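Local structure of uncharacterized protein (Alicyclobacillus acidocaldarius subsp. acidocaldarius, 3RAG) at residues G68-I73 / H88-M93; D131-H136 / K166-P171; V174-F179 / R188-F193. The protein is of unknown function but contains a von Willebrand factor type A-like fold, which binds a sodium ion in the crystal. All coordinates share one frame; numbering follows the deposited sequence.

All three contacts reach one six-stranded mixed sheet, and they come in series along the chain: interaction 1 closes before interaction 2 opens, and interaction 3 follows. Interaction 1 lays helix 79-106 beside segment 68-73 on strand 71-74, one outermost strand; interaction 3 pairs strand 172-179 with 188-194, the other. Interaction 2 lies at the entrances to strands 135-142 and 172-179, neighbours in the sheet. Its centre is about 17 Å from that of interaction 1 and about 19 Å from that of interaction 3. M91 of helix 79-106 packs on V133, L135 and R168, so interactions 1 and 2 touch, whereas interactions 2 and 3 adjoin only along the sequence. The three thus involve both outermost strands.

Interaction 1: G68-I73 / H88-M93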
ATOM      1  N   GLY A  68      -1.854 -10.398   1.320  1.00 28.87           N
ATOM      2  CA  GLY A  68      -1.706 -10.368   2.764  1.00 28.68           C
ATOM      3  C   GLY A  68      -2.140  -9.059   3.399  1.00 32.84           C
ATOM      4  O   GLY A  68      -1.698  -8.725   4.503  1.00 28.57           O
ATOM      5  N   GLY A  69      -3.016  -8.319   2.721  1.00 26.95           N
ATOM      6  CA  GLY A  69      -3.422  -7.010   3.213  1.00 24.71           C
ATOM      7  C   GLY A  69      -4.926  -6.867   3.428  1.00 27.32           C
ATOM      8  O   GLY A  69      -5.638  -7.851   3.680  1.00 28.91           O
HETATM    9  N   MSE A  70      -5.408  -5.630   3.346  1.00 26.62           N
HETATM   10  CA  MSE A  70      -6.804  -5.317   3.668  1.00 26.73           C
HETATM   11  C   MSE A  70      -7.480  -4.718   2.460  1.00 25.56           C
HETATM   12  O   MSE A  70      -6.825  -4.064   1.650  1.00 27.01           O
HETATM   13  CB  MSE A  70      -6.859  -4.272   4.811  1.00 30.19           C
HETATM   14  CG  MSE A  70      -6.543  -4.813   6.197  1.00 47.56           C
HETATM   15 SE   MSE A  70      -6.597  -3.522   7.488  1.00 35.50          SE
HETATM   16  CE  MSE A  70      -7.654  -2.329   6.791  1.00 22.30           C
ATOM     17  N   CYS A  71      -8.789  -4.923   2.355  1.00 27.45           N
ATOM     18  CA  CYS A  71      -9.597  -4.235   1.352  1.00 24.86           C
ATOM     19  C   CYS A  71     -10.679  -3.445   2.067  1.00 28.84           C
ATOM     20  O   CYS A  71     -11.388  -3.988   2.935  1.00 26.08           O
ATOM     21  CB  CYS A  71     -10.246  -5.241   0.384  1.00 27.59           C
ATOM     22  SG  CYS A  71     -11.422  -4.470  -0.759  1.00 29.55           S
ATOM     23  N   ARG A  72     -10.815  -2.170   1.713  1.00 25.26           N
ATOM     24  CA  ARG A  72     -11.926  -1.369   2.216  1.00 27.78           C
ATOM     25  C   ARG A  72     -12.555  -0.666   1.018  1.00 26.82           C
ATOM     26  O   ARG A  72     -11.871  -0.363   0.048  1.00 27.95           O
ATOM     27  CB  ARG A  72     -11.436  -0.333   3.243  1.00 25.15           C
ATOM     28  CG  ARG A  72     -10.971  -0.964   4.562  1.00 27.93           C
ATOM     29  CD  ARG A  72     -12.113  -1.675   5.290  1.00 33.14           C
ATOM     30  NE  ARG A  72     -11.650  -2.238   6.566  1.00 43.13           N
ATOM     31  CZ  ARG A  72     -11.187  -3.478   6.733  1.00 45.91           C
ATOM     32  NH1 ARG A  72     -10.796  -3.889   7.939  1.00 47.27           N
ATOM     33  NH2 ARG A  72     -11.116  -4.317   5.710  1.00 37.27           N
ATOM     34  N   ILE A  73     -13.850  -0.403   1.118  1.00 25.83           N
ATOM     35  CA  ILE A  73     -14.629   0.168   0.031  1.00 26.13           C
ATOM     36  C   ILE A  73     -15.310   1.422   0.577  1.00 30.17           C
ATOM     37  O   ILE A  73     -16.087   1.342   1.514  1.00 29.22           O
ATOM     38  CB  ILE A  73     -15.645  -0.862  -0.494  1.00 28.89           C
ATOM     39  CG1 ILE A  73     -14.887  -2.073  -1.076  1.00 26.51           C
ATOM     40  CG2 ILE A  73     -16.555  -0.232  -1.562  1.00 27.65           C
ATOM     41  CD1 ILE A  73     -15.781  -3.299  -1.354  1.00 28.88           C
ATOM     42  N   HIS A  88      -1.493   1.931   8.752  1.00 30.79           N
ATOM     43  CA  HIS A  88      -1.104   1.669  10.146  1.00 38.51           C
ATOM     44  C   HIS A  88      -1.535   0.300  10.687  1.00 36.33           C
ATOM     45  O   HIS A  88      -0.745  -0.399  11.346  1.00 33.01           O
ATOM     46  CB  HIS A  88      -1.552   2.818  11.062  1.00 43.40           C
ATOM     47  CG  HIS A  88      -0.709   4.048  10.917  1.00 59.53           C
ATOM     48  ND1 HIS A  88       0.595   4.114  11.367  1.00 67.79           N
ATOM     49  CD2 HIS A  88      -0.972   5.253  10.356  1.00 62.20           C
ATOM     50  CE1 HIS A  88       1.094   5.307  11.096  1.00 63.80           C
ATOM     51  NE2 HIS A  88       0.163   6.018  10.484  1.00 61.16           N
ATOM     52  N   GLN A  89      -2.768  -0.114  10.407  1.00 31.49           N
ATOM     53  CA  GLN A  89      -3.214  -1.380  10.946  1.00 34.46           C
ATOM     54  C   GLN A  89      -2.456  -2.573  10.350  1.00 35.38           C
ATOM     55  O   GLN A  89      -2.103  -3.497  11.071  1.00 32.35           O
ATOM     56  CB  GLN A  89      -4.736  -1.513  10.810  1.00 35.77           C
ATOM     57  CG  GLN A  89      -5.323  -2.735  11.415  1.00 52.44           C
ATOM     58  CD  GLN A  89      -6.846  -2.677  11.421  1.00 61.63           C
ATOM     59  OE1 GLN A  89      -7.437  -1.592  11.331  1.00 61.63           O
ATOM     60  NE2 GLN A  89      -7.486  -3.842  11.517  1.00 60.27           N
ATOM     61  N   THR A  90      -2.197  -2.564   9.041  1.00 29.58           N
ATOM     62  CA  THR A  90      -1.434  -3.662   8.443  1.00 30.56           C
ATOM     63  C   THR A  90       0.058  -3.618   8.851  1.00 27.04           C
ATOM     64  O   THR A  90       0.663  -4.671   9.061  1.00 33.35           O
ATOM     65  CB  THR A  90      -1.582  -3.724   6.865  1.00 27.39           C
ATOM     66  OG1 THR A  90      -1.185  -2.469   6.283  1.00 28.02           O
ATOM     67  CG2 THR A  90      -3.032  -4.040   6.458  1.00 27.23           C
HETATM   68  N   MSE A  91       0.635  -2.420   8.984  1.00 28.94           N
HETATM   69  CA  MSE A  91       2.011  -2.285   9.512  1.00 29.78           C
HETATM   70  C   MSE A  91       2.071  -2.884  10.922  1.00 31.75           C
HETATM   71  O   MSE A  91       2.961  -3.676  11.256  1.00 29.70           O
HETATM   72  CB  MSE A  91       2.493  -0.804   9.490  1.00 33.29           C
HETATM   73  CG  MSE A  91       3.886  -0.513  10.148  1.00 41.56           C
HETATM   74 SE   MSE A  91       4.736   1.016   9.565  1.00 31.74          SE
HETATM   75  CE  MSE A  91       3.287   1.738   8.772  1.00 28.04           C
ATOM     76  N   GLN A  92       1.079  -2.559  11.733  1.00 31.07           N
ATOM     77  CA  GLN A  92       1.029  -3.105  13.091  1.00 34.01           C
ATOM     78  C   GLN A  92       0.959  -4.634  13.092  1.00 34.51           C
ATOM     79  O   GLN A  92       1.704  -5.284  13.809  1.00 35.20           O
ATOM     80  CB  GLN A  92      -0.136  -2.529  13.887  1.00 39.26           C
ATOM     81  CG  GLN A  92      -0.182  -3.089  15.313  1.00 56.26           C
ATOM     82  CD  GLN A  92      -1.356  -2.587  16.130  1.00 75.11           C
ATOM     83  OE1 GLN A  92      -2.394  -2.196  15.591  1.00 81.89           O
ATOM     84  NE2 GLN A  92      -1.197  -2.600  17.446  1.00 84.28           N
HETATM   85  N   MSE A  93       0.070  -5.214  12.284  1.00 32.44           N
HETATM   86  CA  MSE A  93      -0.018  -6.670  12.209  1.00 33.17           C
HETATM   87  C   MSE A  93       1.279  -7.338  11.735  1.00 32.46           C
HETATM   88  O   MSE A  93       1.696  -8.373  12.275  1.00 32.80           O
HETATM   89  CB  MSE A  93      -1.227  -7.104  11.347  1.00 35.59           C
HETATM   90  CG  MSE A  93      -2.565  -6.890  12.072  1.00 45.93           C
HETATM   91 SE   MSE A  93      -4.067  -7.345  11.141  1.00 49.29          SE
HETATM   92  CE  MSE A  93      -4.112  -6.098   9.877  1.00 40.06           C
TER
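M70 meets T90 and Q89 where segment 68-73, which runs along strand 71-74, an outermost strand of the vWA-like sheet, lies beside helix 79-106. The contact is small and made by van der Waals touches. From segment 68-73, M70, a selenomethionine, does most of the touching. Its CG lies 3.6 Å from T90 CG2, and its SE settles 3.7 Å from the same methyl, so one branch of the threonine meets two successive parts of the chain. T90 CG2 also reaches back to G69, whose CA is 4.4 Å away. M70 SE also comes 4.3 Å from the CE methyl of M93, one helical turn beyond Q89.

Q89 contributes the flat end of its side chain. Its CG stands anti to the backbone N (chi1 -176°) and the chain stays extended from there, crossing M70 at about a right angle and bringing CD to 4.0 Å from M70 SE.

The T90 hydroxyl is hydrogen-bonded to M86 O within its own helix, and N42 of the neighbouring strand 40-46 also bonds to OG1. M70 itself pairs through its backbone with V43 of that strand. Within segment 68-73, R72 NH2 donates 2.8 Å to C71 O from above the carbonyl plane, while M70 CE sits 3.6 Å above the plane of the R72 guanidinium, over its centre.

Interaction 2: D131-H136 / K166-P171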
ATOM      1  N   ASP A 131       6.582   3.216  14.787  1.00 31.69           N
ATOM      2  CA  ASP A 131       7.034   4.591  14.598  1.00 33.59           C
ATOM      3  C   ASP A 131       8.397   4.699  13.929  1.00 36.21           C
ATOM      4  O   ASP A 131       8.668   5.674  13.211  1.00 34.46           O
ATOM      5  CB  ASP A 131       7.079   5.330  15.950  1.00 36.98           C
ATOM      6  CG  ASP A 131       7.589   6.759  15.815  1.00 45.29           C
ATOM      7  OD1 ASP A 131       6.913   7.572  15.147  1.00 47.63           O
ATOM      8  OD2 ASP A 131       8.661   7.070  16.374  1.00 45.19           O
ATOM      9  N   GLU A 132       9.256   3.711  14.169  1.00 34.63           N
ATOM     10  CA  GLU A 132      10.692   3.838  13.877  1.00 32.15           C
ATOM     11  C   GLU A 132      11.231   3.085  12.672  1.00 35.68           C
ATOM     12  O   GLU A 132      12.273   3.464  12.135  1.00 35.02           O
ATOM     13  CB  GLU A 132      11.523   3.473  15.125  1.00 36.83           C
ATOM     14  CG  GLU A 132      11.354   4.449  16.229  1.00 36.71           C
ATOM     15  CD  GLU A 132      12.158   4.076  17.471  1.00 46.83           C
ATOM     16  OE1 GLU A 132      12.887   3.060  17.422  1.00 42.74           O
ATOM     17  OE2 GLU A 132      12.047   4.798  18.480  1.00 51.46           O
ATOM     18  N   VAL A 133      10.548   2.036  12.225  1.00 33.03           N
ATOM     19  CA  VAL A 133      11.051   1.317  11.052  1.00 31.33           C
ATOM     20  C   VAL A 133      10.920   2.184   9.802  1.00 34.37           C
ATOM     21  O   VAL A 133      10.108   3.112   9.755  1.00 32.53           O
ATOM     22  CB  VAL A 133      10.338  -0.063  10.814  1.00 27.49           C
ATOM     23  CG1 VAL A 133      10.466  -0.986  12.048  1.00 32.78           C
ATOM     24  CG2 VAL A 133       8.853   0.107  10.400  1.00 29.40           C
ATOM     25  N   ALA A 134      11.729   1.884   8.796  1.00 30.28           N
ATOM     26  CA  ALA A 134      11.558   2.503   7.493  1.00 31.80           C
ATOM     27  C   ALA A 134      10.242   1.992   6.900  1.00 30.31           C
ATOM     28  O   ALA A 134       9.848   0.850   7.137  1.00 30.88           O
ATOM     29  CB  ALA A 134      12.760   2.189   6.567  1.00 31.56           C
ATOM     30  N   LEU A 135       9.553   2.854   6.158  1.00 29.82           N
ATOM     31  CA  LEU A 135       8.316   2.471   5.500  1.00 27.47           C
ATOM     32  C   LEU A 135       8.503   2.747   4.028  1.00 28.23           C
ATOM     33  O   LEU A 135       8.752   3.895   3.633  1.00 31.38           O
ATOM     34  CB  LEU A 135       7.147   3.299   6.038  1.00 27.83           C
ATOM     35  CG  LEU A 135       5.826   3.181   5.266  1.00 32.98           C
ATOM     36  CD1 LEU A 135       5.410   1.719   5.156  1.00 33.22           C
ATOM     37  CD2 LEU A 135       4.754   4.015   5.943  1.00 34.22           C
ATOM     38  N   HIS A 136       8.417   1.702   3.209  1.00 29.85           N
ATOM     39  CA  HIS A 136       8.535   1.883   1.757  1.00 28.11           C
ATOM     40  C   HIS A 136       7.161   1.586   1.174  1.00 26.43           C
ATOM     41  O   HIS A 136       6.636   0.514   1.385  1.00 26.94           O
ATOM     42  CB  HIS A 136       9.544   0.914   1.150  1.00 29.30           C
ATOM     43  CG  HIS A 136      10.941   1.129   1.624  1.00 33.16           C
ATOM     44  ND1 HIS A 136      11.964   0.250   1.332  1.00 33.45           N
ATOM     45  CD2 HIS A 136      11.490   2.119   2.363  1.00 32.85           C
ATOM     46  CE1 HIS A 136      13.085   0.692   1.875  1.00 35.04           C
ATOM     47  NE2 HIS A 136      12.826   1.826   2.503  1.00 37.12           N
ATOM     48  N   LYS A 166       4.694  11.240   7.459  1.00 36.20           N
ATOM     49  CA  LYS A 166       5.961  11.918   7.686  1.00 41.16           C
ATOM     50  C   LYS A 166       6.161  12.255   9.170  1.00 37.19           C
ATOM     51  O   LYS A 166       7.266  12.544   9.593  1.00 41.27           O
ATOM     52  CB  LYS A 166       6.054  13.188   6.825  1.00 49.59           C
ATOM     53  CG  LYS A 166       7.473  13.559   6.403  1.00 62.84           C
ATOM     54  CD  LYS A 166       7.506  14.604   5.267  1.00 65.29           C
ATOM     55  CE  LYS A 166       6.924  15.942   5.713  1.00 71.95           C
ATOM     56  NZ  LYS A 166       7.218  17.055   4.752  1.00 76.98           N
ATOM     57  N   VAL A 167       5.074  12.245   9.927  1.00 38.46           N
ATOM     58  CA  VAL A 167       5.107  12.497  11.359  1.00 44.35           C
ATOM     59  C   VAL A 167       5.939  11.430  12.098  1.00 45.69           C
ATOM     60  O   VAL A 167       6.579  11.728  13.104  1.00 46.46           O
ATOM     61  CB  VAL A 167       3.663  12.517  11.927  1.00 51.97           C
ATOM     62  CG1 VAL A 167       3.664  12.588  13.437  1.00 56.68           C
ATOM     63  CG2 VAL A 167       2.886  13.692  11.331  1.00 53.89           C
ATOM     64  N   ARG A 168       5.918  10.198  11.587  1.00 41.06           N
ATOM     65  CA  ARG A 168       6.683   9.083  12.160  1.00 40.62           C
ATOM     66  C   ARG A 168       8.161   9.418  12.267  1.00 37.24           C
ATOM     67  O   ARG A 168       8.679  10.190  11.465  1.00 38.65           O
ATOM     68  CB  ARG A 168       6.548   7.828  11.271  1.00 39.95           C
ATOM     69  CG  ARG A 168       5.144   7.218  11.155  1.00 43.16           C
ATOM     70  CD  ARG A 168       5.221   5.848  10.423  1.00 41.60           C
ATOM     71  NE  ARG A 168       6.435   5.803   9.607  1.00 50.57           N
ATOM     72  CZ  ARG A 168       7.375   4.869   9.703  1.00 37.83           C
ATOM     73  NH1 ARG A 168       7.260   3.852  10.562  1.00 35.76           N
ATOM     74  NH2 ARG A 168       8.432   4.955   8.934  1.00 38.33           N
ATOM     75  N   SER A 169       8.853   8.817  13.236  1.00 37.18           N
ATOM     76  CA  SER A 169      10.291   8.988  13.353  1.00 38.19           C
ATOM     77  C   SER A 169      11.003   8.339  12.198  1.00 33.38           C
ATOM     78  O   SER A 169      11.992   8.857  11.704  1.00 37.26           O
ATOM     79  CB  SER A 169      10.824   8.356  14.654  1.00 42.88           C
ATOM     80  OG  SER A 169      10.240   8.987  15.770  1.00 54.85           O
ATOM     81  N   GLY A 170      10.513   7.182  11.774  1.00 34.79           N
ATOM     82  CA  GLY A 170      11.252   6.395  10.807  1.00 33.31           C
ATOM     83  C   GLY A 170      11.171   6.980   9.413  1.00 38.00           C
ATOM     84  O   GLY A 170      10.273   7.754   9.106  1.00 38.62           O
ATOM     85  N   PRO A 171      12.109   6.596   8.551  1.00 32.51           N
ATOM     86  CA  PRO A 171      12.113   7.182   7.207  1.00 40.43           C
ATOM     87  C   PRO A 171      10.917   6.733   6.374  1.00 37.19           C
ATOM     88  O   PRO A 171      10.456   5.592   6.507  1.00 36.79           O
ATOM     89  CB  PRO A 171      13.416   6.665   6.587  1.00 43.37           C
ATOM     90  CG  PRO A 171      13.818   5.488   7.411  1.00 47.32           C
ATOM     91  CD  PRO A 171      13.248   5.689   8.791  1.00 39.18           C
TER
HETATM   92  O   HOH W   1       6.694  10.382  15.894  1.00 46.22           O
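The end of helix 116-132 and the start of strand 135-142 meet the loop into strand 172-179, a junction at one end of the vWA-like sheet, with D131 and R168 doing most of the gripping. D131 takes two bonds from S169, one on each carboxylate oxygen: OD2 receives S169 OG at 2.6 Å on its syn side, while S169 N reaches OD1 at 3.0 Å from above the carboxylate plane. A water links OD1 to V167 O as well. Replaced by an alanine, D131 would probably leave S169 N and OG without these acceptors and the loop freer to shift. G170 N also donates a hydrogen bond to D131 O, and G170, bare of a side chain, brings its CA to 3.4 Å from E132 O.

R168 bends at chi3 (-23°), turning its guanidinium back toward the helix end. D131 O lies over one face, toward its rim, and L135 CB over the other; NH1 also donates to E130 O. Further on, A134 CB packs 3.6 Å from P171 CG, and L135 N bonds to P171 O. V133 O lies near the guanidinium plane, receiving R168 NH2 at 2.6 Å and, weakly, NH1 at 3.1 Å.

Interaction 3: V174-F179 / R188-F193; sequences VSVIAF and RLVQPF
The carbonyl oxygen of V176 is held by two consecutive amides of the facing strand, V190 N at 2.8 Å and Q191 N at 3.3 Å. V190 N is the more tilted of the two, 27° from the carbonyl plane. Q191 O is gripped twice in its turn: S175 OG arrives in the carbonyl plane at 2.8 Å, and V176 N at 3.2 Å. A chi1 of 174° swings the S175 hydroxyl over to the partner strand, where it doubles the main-chain bond.

Two residues facing one make this a classic beta bulge, set in the hairpin of strands 172-179 and 188-194. The second strand runs antiparallel to 172-179, on the edge of a sheet whose other strands are all parallel. Beyond the bulge, on the turn side, regular pairing resumes: A178 and R188 form a hydrogen-bonded pair, each amide 2.9 Å from the other's carbonyl, A178 N to R188 O and R188 N to A178 O.

Side chains sort to the two faces. I177 and L189 cross at about a right angle, with I177 CG2 3.8 Å from L189 CD1; I177 also rests on L224 of helix 214-232. On the face of V176 and A178, V176 CG1 packs 3.8 Å from V190 CB, and both valines touch L202 of helix 199-205. The guanidinium of R188 reaches E205 at the end of that helix in a salt bridge.

At the corner by F193, whose ring stacks with H228, S175 CB lies over the ring face, 3.7 Å from the F193 ring centroid and 14° off the normal, a CH-pi contact.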
ATOM      1  N   VAL A 174       8.106   7.092  -0.458  1.00 28.14           N
ATOM      2  CA  VAL A 174       6.856   6.870  -1.193  1.00 26.48           C
ATOM      3  C   VAL A 174       7.078   7.098  -2.677  1.00 26.38           C
ATOM      4  O   VAL A 174       7.685   8.102  -3.104  1.00 29.70           O
ATOM      5  CB  VAL A 174       5.710   7.777  -0.657  1.00 31.25           C
ATOM      6  CG1 VAL A 174       6.085   9.244  -0.797  1.00 37.61           C
ATOM      7  CG2 VAL A 174       4.390   7.497  -1.379  1.00 32.76           C
ATOM      8  N   SER A 175       6.577   6.166  -3.482  1.00 28.12           N
ATOM      9  CA  SER A 175       6.591   6.332  -4.935  1.00 26.96           C
ATOM     10  C   SER A 175       5.141   6.246  -5.394  1.00 26.48           C
ATOM     11  O   SER A 175       4.308   5.619  -4.722  1.00 25.87           O
ATOM     12  CB  SER A 175       7.409   5.203  -5.571  1.00 32.06           C
ATOM     13  OG  SER A 175       7.326   5.247  -6.986  1.00 29.80           O
ATOM     14  N   VAL A 176       4.826   6.876  -6.521  1.00 29.37           N
ATOM     15  CA  VAL A 176       3.461   6.824  -7.019  1.00 26.81           C
ATOM     16  C   VAL A 176       3.488   6.356  -8.467  1.00 27.23           C
ATOM     17  O   VAL A 176       4.320   6.801  -9.278  1.00 28.91           O
ATOM     18  CB  VAL A 176       2.793   8.230  -6.951  1.00 27.95           C
ATOM     19  CG1 VAL A 176       1.384   8.201  -7.559  1.00 26.59           C
ATOM     20  CG2 VAL A 176       2.806   8.778  -5.501  1.00 27.44           C
ATOM     21  N   ILE A 177       2.607   5.417  -8.786  1.00 26.05           N
ATOM     22  CA  ILE A 177       2.414   5.076 -10.174  1.00 26.80           C
ATOM     23  C   ILE A 177       0.954   5.163 -10.536  1.00 26.31           C
ATOM     24  O   ILE A 177       0.075   5.051  -9.674  1.00 29.07           O
ATOM     25  CB  ILE A 177       2.965   3.687 -10.535  1.00 35.22           C
ATOM     26  CG1 ILE A 177       2.208   2.600  -9.837  1.00 33.01           C
ATOM     27  CG2 ILE A 177       4.432   3.550 -10.168  1.00 31.40           C
ATOM     28  CD1 ILE A 177       2.879   1.239 -10.063  1.00 46.48           C
ATOM     29  N   ALA A 178       0.706   5.392 -11.817  1.00 26.20           N
ATOM     30  CA  ALA A 178      -0.634   5.426 -12.377  1.00 24.95           C
ATOM     31  C   ALA A 178      -0.802   4.256 -13.347  1.00 25.71           C
ATOM     32  O   ALA A 178       0.148   3.840 -14.000  1.00 28.00           O
ATOM     33  CB  ALA A 178      -0.847   6.728 -13.142  1.00 30.23           C
ATOM     34  N   PHE A 179      -2.020   3.739 -13.437  1.00 22.79           N
ATOM     35  CA  PHE A 179      -2.345   2.711 -14.403  1.00 23.68           C
ATOM     36  C   PHE A 179      -3.721   3.015 -14.970  1.00 27.05           C
ATOM     37  O   PHE A 179      -4.666   3.248 -14.224  1.00 28.93           O
ATOM     38  CB  PHE A 179      -2.272   1.287 -13.796  1.00 23.34           C
ATOM     39  CG  PHE A 179      -3.239   1.025 -12.656  1.00 25.92           C
ATOM     40  CD1 PHE A 179      -4.399   0.293 -12.883  1.00 29.32           C
ATOM     41  CD2 PHE A 179      -2.978   1.479 -11.365  1.00 25.90           C
ATOM     42  CE1 PHE A 179      -5.285   0.019 -11.855  1.00 25.44           C
ATOM     43  CE2 PHE A 179      -3.873   1.201 -10.292  1.00 24.03           C
ATOM     44  CZ  PHE A 179      -5.023   0.469 -10.541  1.00 24.88           C
ATOM     45  N   ARG A 188       2.503   4.312 -15.547  1.00 28.52           N
ATOM     46  CA  ARG A 188       3.308   5.520 -15.640  1.00 29.91           C
ATOM     47  C   ARG A 188       3.924   5.764 -14.275  1.00 30.61           C
ATOM     48  O   ARG A 188       3.224   5.762 -13.266  1.00 30.65           O
ATOM     49  CB  ARG A 188       2.405   6.689 -16.014  1.00 34.75           C
ATOM     50  CG  ARG A 188       3.109   8.003 -16.235  1.00 51.69           C
ATOM     51  CD  ARG A 188       2.095   9.156 -16.089  1.00 60.30           C
ATOM     52  NE  ARG A 188       0.832   8.910 -16.800  1.00 53.20           N
ATOM     53  CZ  ARG A 188       0.337   9.728 -17.731  1.00 61.92           C
ATOM     54  NH1 ARG A 188      -0.803   9.436 -18.343  1.00 63.18           N
ATOM     55  NH2 ARG A 188       0.986  10.847 -18.052  1.00 56.73           N
ATOM     56  N   LEU A 189       5.238   5.959 -14.222  1.00 28.77           N
ATOM     57  CA  LEU A 189       5.846   6.333 -12.956  1.00 31.29           C
ATOM     58  C   LEU A 189       5.566   7.813 -12.719  1.00 33.64           C
ATOM     59  O   LEU A 189       6.059   8.671 -13.454  1.00 37.46           O
ATOM     60  CB  LEU A 189       7.350   6.082 -12.987  1.00 33.79           C
ATOM     61  CG  LEU A 189       8.085   6.458 -11.689  1.00 37.19           C
ATOM     62  CD1 LEU A 189       7.703   5.514 -10.569  1.00 32.21           C
ATOM     63  CD2 LEU A 189       9.598   6.457 -11.917  1.00 47.09           C
ATOM     64  N   VAL A 190       4.778   8.120 -11.698  1.00 26.84           N
ATOM     65  CA  VAL A 190       4.430   9.511 -11.403  1.00 29.18           C
ATOM     66  C   VAL A 190       5.549  10.208 -10.618  1.00 30.51           C
ATOM     67  O   VAL A 190       5.933  11.357 -10.924  1.00 30.23           O
ATOM     68  CB  VAL A 190       3.074   9.602 -10.645  1.00 29.67           C
ATOM     69  CG1 VAL A 190       2.731  11.057 -10.326  1.00 30.73           C
ATOM     70  CG2 VAL A 190       1.984   8.991 -11.495  1.00 29.27           C
ATOM     71  N   GLN A 191       6.069   9.522  -9.606  1.00 31.81           N
ATOM     72  CA  GLN A 191       7.276  10.003  -8.955  1.00 35.30           C
ATOM     73  C   GLN A 191       8.074   8.825  -8.454  1.00 33.92           C
ATOM     74  O   GLN A 191       7.509   7.808  -8.075  1.00 33.30           O
ATOM     75  CB  GLN A 191       6.935  10.920  -7.793  1.00 30.10           C
ATOM     76  CG  GLN A 191       6.292  10.185  -6.587  1.00 30.19           C
ATOM     77  CD  GLN A 191       6.230  11.080  -5.362  1.00 35.17           C
ATOM     78  OE1 GLN A 191       6.773  10.754  -4.286  1.00 35.59           O
ATOM     79  NE2 GLN A 191       5.586  12.227  -5.517  1.00 31.80           N
ATOM     80  N   PRO A 192       9.397   8.960  -8.470  1.00 33.44           N
ATOM     81  CA  PRO A 192      10.258   7.946  -7.866  1.00 31.54           C
ATOM     82  C   PRO A 192      10.148   8.060  -6.359  1.00 33.19           C
ATOM     83  O   PRO A 192       9.528   9.006  -5.875  1.00 34.29           O
ATOM     84  CB  PRO A 192      11.666   8.343  -8.336  1.00 35.80           C
ATOM     85  CG  PRO A 192      11.566   9.789  -8.693  1.00 44.38           C
ATOM     86  CD  PRO A 192      10.155  10.008  -9.175  1.00 34.66           C
ATOM     87  N   PHE A 193      10.739   7.123  -5.625  1.00 31.40           N
ATOM     88  CA  PHE A 193      10.719   7.202  -4.159  1.00 33.96           C
ATOM     89  C   PHE A 193      11.235   8.517  -3.596  1.00 36.43           C
ATOM     90  O   PHE A 193      12.302   9.005  -3.986  1.00 36.38           O
ATOM     91  CB  PHE A 193      11.503   6.051  -3.541  1.00 32.67           C
ATOM     92  CG  PHE A 193      10.811   4.728  -3.665  1.00 29.89           C
ATOM     93  CD1 PHE A 193       9.731   4.426  -2.863  1.00 28.71           C
ATOM     94  CD2 PHE A 193      11.222   3.798  -4.609  1.00 36.44           C
ATOM     95  CE1 PHE A 193       9.084   3.203  -2.970  1.00 30.88           C
ATOM     96  CE2 PHE A 193      10.574   2.571  -4.715  1.00 34.33           C
ATOM     97  CZ  PHE A 193       9.517   2.278  -3.887  1.00 31.26           C
TER